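Local coordinates for protein polysaccharide deacetylase (Ammonifex degensii, PDB 4WCJ) that probably removes N-acetyl groups from poly-beta-1,6-N-acetyl-D-glucosamine as a zinc-binding family 4 carbohydrate esterase, at residues Val93-Tyr105 with Leu112-Ile124. Sequence-based numbering, arbitrary orientation.
Sequences VLVTFDDGDLSVY and LKKRKIPFLFFVI. With ZN (zinc ion), chain B.
Strands 93-99 and 119-123 run parallel, their axes 22° apart; four backbone hydrogen bonds join them, starting with Leu120 N to Val95 O, and a fifth, Ile124 N to Asp99 O, follows just past the end of the second strand. Before the first of these, a water bridges Val95 N and Pro118 O.

Phe121 lies between the sheet and helix 102-114. Its CG is anti to the backbone N (chi1 -162°), which brings the ring across to the other strand. Val104 CG1 sits over one ring face, a CH-pi contact 3.9 Å from the centroid. Val123 CG1 covers the opposite face, and Phe97 O meets the ring edge in plane. The ring end reaches Gly100: Phe121 CZ lies 3.3 Å from Gly100 CA. Phe97, Phe119 and Leu112 extend this apolar layer.

On the other sheet face, Phe122 packs beside Asp98, carboxylate and ring planes 88° apart. Phe122 CE2 lies 3.8 Å from Thr96 CB. The buried Asp98 carboxylate forms a salt bridge with Arg245 and accepts from a zinc-bound water.

Asp99 OD1 binds the zinc ion at 2.2 Å, and His157 and His162 complete the protein ligands. Asp101 OD2 caps the helix through Ser103 N (2.9 Å) and also accepts from Ser103 OG.

The two strands and helix 102-114 form a beta-alpha-beta unit of the deacetylase barrel, between strands 36-42 and 152-156; helix 140-148 touches Phe121 through Met146.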
loop_
_atom_site.group_PDB
_atom_site.type_symbol
_atom_site.label_atom_id
_atom_site.label_comp_id
_atom_site.label_asym_id
_atom_site.label_seq_id
_atom_site.Cartn_x
_atom_site.Cartn_y
_atom_site.Cartn_z
ATOM N N VAL A 93 -11.767 2.581 5.893
ATOM C CA VAL A 93 -10.344 2.253 6.002
ATOM C C VAL A 93 -9.911 1.204 4.980
ATOM O O VAL A 93 -10.577 0.190 4.799
ATOM C CB VAL A 93 -9.976 1.744 7.419
ATOM C CG1 VAL A 93 -8.585 1.121 7.434
ATOM C CG2 VAL A 93 -10.038 2.878 8.419
ATOM N N LEU A 94 -8.790 1.472 4.313
ATOM C CA LEU A 94 -8.126 0.504 3.450
ATOM C C LEU A 94 -6.804 0.061 4.072
ATOM O O LEU A 94 -5.969 0.895 4.450
ATOM C CB LEU A 94 -7.875 1.097 2.063
ATOM C CG LEU A 94 -7.091 0.223 1.078
ATOM C CD1 LEU A 94 -7.788 -1.113 0.856
ATOM C CD2 LEU A 94 -6.903 0.939 -0.243
ATOM N N VAL A 95 -6.617 -1.249 4.183
ATOM C CA VAL A 95 -5.355 -1.809 4.653
ATOM C C VAL A 95 -4.399 -2.004 3.478
ATOM O O VAL A 95 -4.772 -2.596 2.463
ATOM C CB VAL A 95 -5.569 -3.161 5.375
ATOM C CG1 VAL A 95 -4.235 -3.770 5.782
ATOM C CG2 VAL A 95 -6.476 -2.980 6.579
ATOM N N THR A 96 -3.181 -1.475 3.599
ATOM C CA THR A 96 -2.152 -1.707 2.584
ATOM C C THR A 96 -0.812 -2.119 3.202
ATOM O O THR A 96 -0.478 -1.745 4.339
ATOM C CB THR A 96 -1.919 -0.456 1.680
ATOM O OG1 THR A 96 -1.108 0.513 2.363
ATOM C CG2 THR A 96 -3.240 0.162 1.243
ATOM N N PHE A 97 -0.049 -2.883 2.425
ATOM C CA PHE A 97 1.308 -3.287 2.777
ATOM C C PHE A 97 2.278 -2.919 1.666
ATOM O O PHE A 97 1.963 -3.127 0.492
ATOM C CB PHE A 97 1.391 -4.796 3.018
ATOM C CG PHE A 97 0.843 -5.231 4.339
ATOM C CD1 PHE A 97 -0.518 -5.317 4.543
ATOM C CD2 PHE A 97 1.700 -5.553 5.378
ATOM C CE1 PHE A 97 -1.022 -5.724 5.759
ATOM C CE2 PHE A 97 1.199 -5.959 6.600
ATOM C CZ PHE A 97 -0.159 -6.037 6.792
ATOM N N ASP A 98 3.449 -2.402 2.036
ATOM C CA ASP A 98 4.526 -2.097 1.077
ATOM C C ASP A 98 5.701 -3.059 1.161
ATOM O O ASP A 98 6.152 -3.360 2.254
ATOM C CB ASP A 98 5.077 -0.685 1.300
ATOM C CG ASP A 98 4.164 0.396 0.764
ATOM O OD1 ASP A 98 3.046 0.073 0.299
ATOM O OD2 ASP A 98 4.570 1.574 0.827
ATOM N N ASP A 99 6.160 -3.500 -0.016
ATOM C CA ASP A 99 7.473 -4.109 -0.333
ATOM C C ASP A 99 7.361 -5.552 -0.843
ATOM O O ASP A 99 7.784 -5.848 -1.966
ATOM C CB ASP A 99 8.453 -4.071 0.847
ATOM C CG ASP A 99 8.904 -2.660 1.171
ATOM O OD1 ASP A 99 8.538 -1.755 0.410
ATOM O OD2 ASP A 99 9.604 -2.462 2.185
ATOM N N GLY A 100 6.804 -6.443 -0.028
ATOM C CA GLY A 100 6.668 -7.828 -0.434
ATOM C C GLY A 100 7.160 -8.801 0.624
ATOM O O GLY A 100 7.390 -9.979 0.332
ATOM N N ASP A 101 7.324 -8.315 1.853
ATOM C CA ASP A 101 7.912 -9.137 2.908
ATOM C C ASP A 101 7.161 -10.456 3.116
ATOM O O ASP A 101 5.937 -10.495 3.065
ATOM C CB ASP A 101 7.964 -8.373 4.225
ATOM C CG ASP A 101 8.883 -9.032 5.233
ATOM O OD1 ASP A 101 10.118 -8.874 5.102
ATOM O OD2 ASP A 101 8.388 -9.708 6.156
ATOM N N LEU A 102 7.914 -11.529 3.354
ATOM C CA LEU A 102 7.336 -12.845 3.602
ATOM C C LEU A 102 6.342 -12.828 4.760
ATOM O O LEU A 102 5.389 -13.603 4.775
ATOM C CB LEU A 102 8.443 -13.863 3.884
ATOM C CG LEU A 102 7.992 -15.292 4.187
ATOM C CD1 LEU A 102 7.120 -15.837 3.054
ATOM C CD2 LEU A 102 9.189 -16.194 4.444
ATOM N N SER A 103 6.560 -11.943 5.731
ATOM C CA SER A 103 5.682 -11.912 6.897
ATOM C C SER A 103 4.266 -11.507 6.525
ATOM O O SER A 103 3.337 -11.814 7.256
ATOM C CB SER A 103 6.215 -10.966 7.984
ATOM O OG SER A 103 6.167 -9.612 7.553
ATOM N N VAL A 104 4.087 -10.796 5.407
ATOM C CA VAL A 104 2.723 -10.505 4.962
ATOM C C VAL A 104 1.983 -11.821 4.687
ATOM O O VAL A 104 0.812 -11.966 5.035
ATOM C CB VAL A 104 2.703 -9.595 3.708
ATOM C CG1 VAL A 104 1.260 -9.315 3.259
ATOM C CG2 VAL A 104 3.422 -8.291 4.004
ATOM N N TYR A 105 2.664 -12.788 4.075
ATOM C CA TYR A 105 2.070 -14.099 3.837
ATOM C C TYR A 105 1.977 -14.934 5.111
ATOM O O TYR A 105 0.925 -15.488 5.425
ATOM C CB TYR A 105 2.871 -14.867 2.785
ATOM C CG TYR A 105 2.386 -16.277 2.550
ATOM C CD1 TYR A 105 1.256 -16.527 1.780
ATOM C CD2 TYR A 105 3.060 -17.361 3.098
ATOM C CE1 TYR A 105 0.812 -17.826 1.568
ATOM C CE2 TYR A 105 2.627 -18.661 2.887
ATOM C CZ TYR A 105 1.505 -18.888 2.119
ATOM O OH TYR A 105 1.078 -20.180 1.920
ATOM N N LEU A 112 -5.786 -11.442 8.453
ATOM C CA LEU A 112 -6.688 -10.797 7.505
ATOM C C LEU A 112 -7.754 -11.756 6.983
ATOM O O LEU A 112 -8.911 -11.377 6.798
ATOM C CB LEU A 112 -5.899 -10.230 6.326
ATOM C CG LEU A 112 -4.974 -9.083 6.729
ATOM C CD1 LEU A 112 -3.871 -8.867 5.687
ATOM C CD2 LEU A 112 -5.786 -7.806 6.935
ATOM N N LYS A 113 -7.340 -12.986 6.712
ATOM C CA LYS A 113 -8.245 -13.977 6.138
ATOM C C LYS A 113 -9.312 -14.367 7.152
ATOM O O LYS A 113 -10.493 -14.467 6.820
ATOM C CB LYS A 113 -7.460 -15.202 5.668
ATOM C CG LYS A 113 -8.304 -16.246 4.945
ATOM C CD LYS A 113 -7.432 -17.215 4.158
ATOM C CE LYS A 113 -6.594 -18.100 5.072
ATOM N NZ LYS A 113 -5.773 -19.080 4.300
ATOM N N LYS A 114 -8.893 -14.566 8.397
ATOM C CA LYS A 114 -9.802 -14.995 9.460
ATOM C C LYS A 114 -10.814 -13.899 9.789
ATOM O O LYS A 114 -11.832 -14.155 10.424
ATOM C CB LYS A 114 -9.006 -15.395 10.706
ATOM C CG LYS A 114 -9.778 -16.222 11.726
ATOM C CD LYS A 114 -8.865 -16.857 12.779
ATOM C CE LYS A 114 -8.221 -15.822 13.701
ATOM N NZ LYS A 114 -7.003 -15.162 13.115
ATOM N N ARG A 115 -10.519 -12.675 9.349
ATOM C CA ARG A 115 -11.420 -11.538 9.526
ATOM C C ARG A 115 -12.051 -11.075 8.214
ATOM O O ARG A 115 -12.861 -10.149 8.211
ATOM C CB ARG A 115 -10.668 -10.370 10.174
ATOM C CG ARG A 115 -10.338 -10.617 11.626
ATOM C CD ARG A 115 -9.174 -9.775 12.106
ATOM N NE ARG A 115 -8.871 -10.071 13.503
ATOM C CZ ARG A 115 -8.204 -11.146 13.909
ATOM N NH1 ARG A 115 -7.986 -11.335 15.204
ATOM N NH2 ARG A 115 -7.764 -12.039 13.025
ATOM N N LYS A 116 -11.684 -11.725 7.108
ATOM C CA LYS A 116 -12.199 -11.376 5.778
ATOM C C LYS A 116 -11.930 -9.917 5.407
ATOM O O LYS A 116 -12.750 -9.273 4.751
ATOM C CB LYS A 116 -13.704 -11.653 5.677
ATOM C CG LYS A 116 -14.087 -13.116 5.643
ATOM C CD LYS A 116 -15.589 -13.251 5.475
ATOM C CE LYS A 116 -16.082 -14.622 5.890
ATOM N NZ LYS A 116 -17.566 -14.659 5.980
ATOM N N ILE A 117 -10.779 -9.409 5.838
ATOM C CA ILE A 117 -10.386 -8.033 5.553
ATOM C C ILE A 117 -9.533 -7.955 4.288
ATOM O O ILE A 117 -8.447 -8.545 4.208
ATOM C CB ILE A 117 -9.619 -7.417 6.743
ATOM C CG1 ILE A 117 -10.558 -7.251 7.939
ATOM C CG2 ILE A 117 -9.008 -6.074 6.356
ATOM C CD1 ILE A 117 -9.854 -6.928 9.236
ATOM N N PRO A 118 -10.019 -7.209 3.293
ATOM C CA PRO A 118 -9.265 -6.991 2.058
ATOM C C PRO A 118 -8.000 -6.179 2.325
ATOM O O PRO A 118 -7.915 -5.493 3.343
ATOM C CB PRO A 118 -10.233 -6.192 1.177
ATOM C CG PRO A 118 -11.518 -6.077 1.956
ATOM C CD PRO A 118 -11.196 -6.334 3.382
ATOM N N PHE A 119 -7.029 -6.260 1.428
ATOM C CA PHE A 119 -5.851 -5.417 1.546
ATOM C C PHE A 119 -5.161 -5.237 0.201
ATOM O O PHE A 119 -5.292 -6.064 -0.701
ATOM C CB PHE A 119 -4.875 -5.984 2.594
ATOM C CG PHE A 119 -4.346 -7.364 2.277
ATOM C CD1 PHE A 119 -5.159 -8.484 2.385
ATOM C CD2 PHE A 119 -3.018 -7.539 1.911
ATOM C CE1 PHE A 119 -4.670 -9.743 2.102
ATOM C CE2 PHE A 119 -2.522 -8.798 1.633
ATOM C CZ PHE A 119 -3.344 -9.900 1.736
ATOM N N LEU A 120 -4.442 -4.128 0.063
ATOM C CA LEU A 120 -3.669 -3.861 -1.134
ATOM C C LEU A 120 -2.194 -4.116 -0.819
ATOM O O LEU A 120 -1.645 -3.539 0.119
ATOM C CB LEU A 120 -3.881 -2.419 -1.615
ATOM C CG LEU A 120 -4.003 -2.166 -3.124
ATOM C CD1 LEU A 120 -4.324 -0.691 -3.429
ATOM C CD2 LEU A 120 -2.765 -2.620 -3.872
ATOM N N PHE A 121 -1.560 -4.976 -1.607
ATOM C CA PHE A 121 -0.165 -5.362 -1.397
ATOM C C PHE A 121 0.696 -4.767 -2.505
ATOM O O PHE A 121 0.669 -5.271 -3.640
ATOM C CB PHE A 121 -0.055 -6.890 -1.393
ATOM C CG PHE A 121 1.211 -7.433 -0.769
ATOM C CD1 PHE A 121 2.082 -6.615 -0.051
ATOM C CD2 PHE A 121 1.538 -8.781 -0.934
ATOM C CE1 PHE A 121 3.243 -7.142 0.517
ATOM C CE2 PHE A 121 2.703 -9.302 -0.376
ATOM C CZ PHE A 121 3.541 -8.491 0.353
ATOM N N PHE A 122 1.442 -3.710 -2.184
ATOM C CA PHE A 122 2.321 -3.070 -3.154
ATOM C C PHE A 122 3.675 -3.769 -3.180
ATOM O O PHE A 122 4.458 -3.614 -2.254
ATOM C CB PHE A 122 2.514 -1.591 -2.814
ATOM C CG PHE A 122 1.250 -0.768 -2.880
ATOM C CD1 PHE A 122 0.788 -0.275 -4.095
ATOM C CD2 PHE A 122 0.536 -0.465 -1.727
ATOM C CE1 PHE A 122 -0.360 0.504 -4.147
ATOM C CE2 PHE A 122 -0.616 0.310 -1.779
ATOM C CZ PHE A 122 -1.061 0.794 -2.990
ATOM N N VAL A 123 3.961 -4.526 -4.231
ATOM C CA VAL A 123 5.204 -5.278 -4.260
ATOM C C VAL A 123 6.281 -4.680 -5.165
ATOM O O VAL A 123 5.991 -4.075 -6.200
ATOM C CB VAL A 123 4.949 -6.744 -4.671
ATOM C CG1 VAL A 123 3.900 -7.369 -3.746
ATOM C CG2 VAL A 123 4.479 -6.869 -6.131
ATOM N N ILE A 124 7.522 -4.829 -4.728
ATOM C CA ILE A 124 8.692 -4.544 -5.543
ATOM C C ILE A 124 8.852 -5.736 -6.470
ATOM O O ILE A 124 9.439 -6.755 -6.100
ATOM C CB ILE A 124 9.952 -4.351 -4.709
ATOM C CG1 ILE A 124 9.698 -3.335 -3.594
ATOM C CG2 ILE A 124 11.091 -3.890 -5.600
ATOM C CD1 ILE A 124 10.754 -3.330 -2.543
HETATM ZN ZN ZN B . 8.646 0.408 0.371
HETATM O O HOH W 1 -9.046 -2.957 3.947
HETATM O O HOH W 2 7.236 1.577 1.771
HETATM O O HOH W 3 9.632 0.276 2.380
#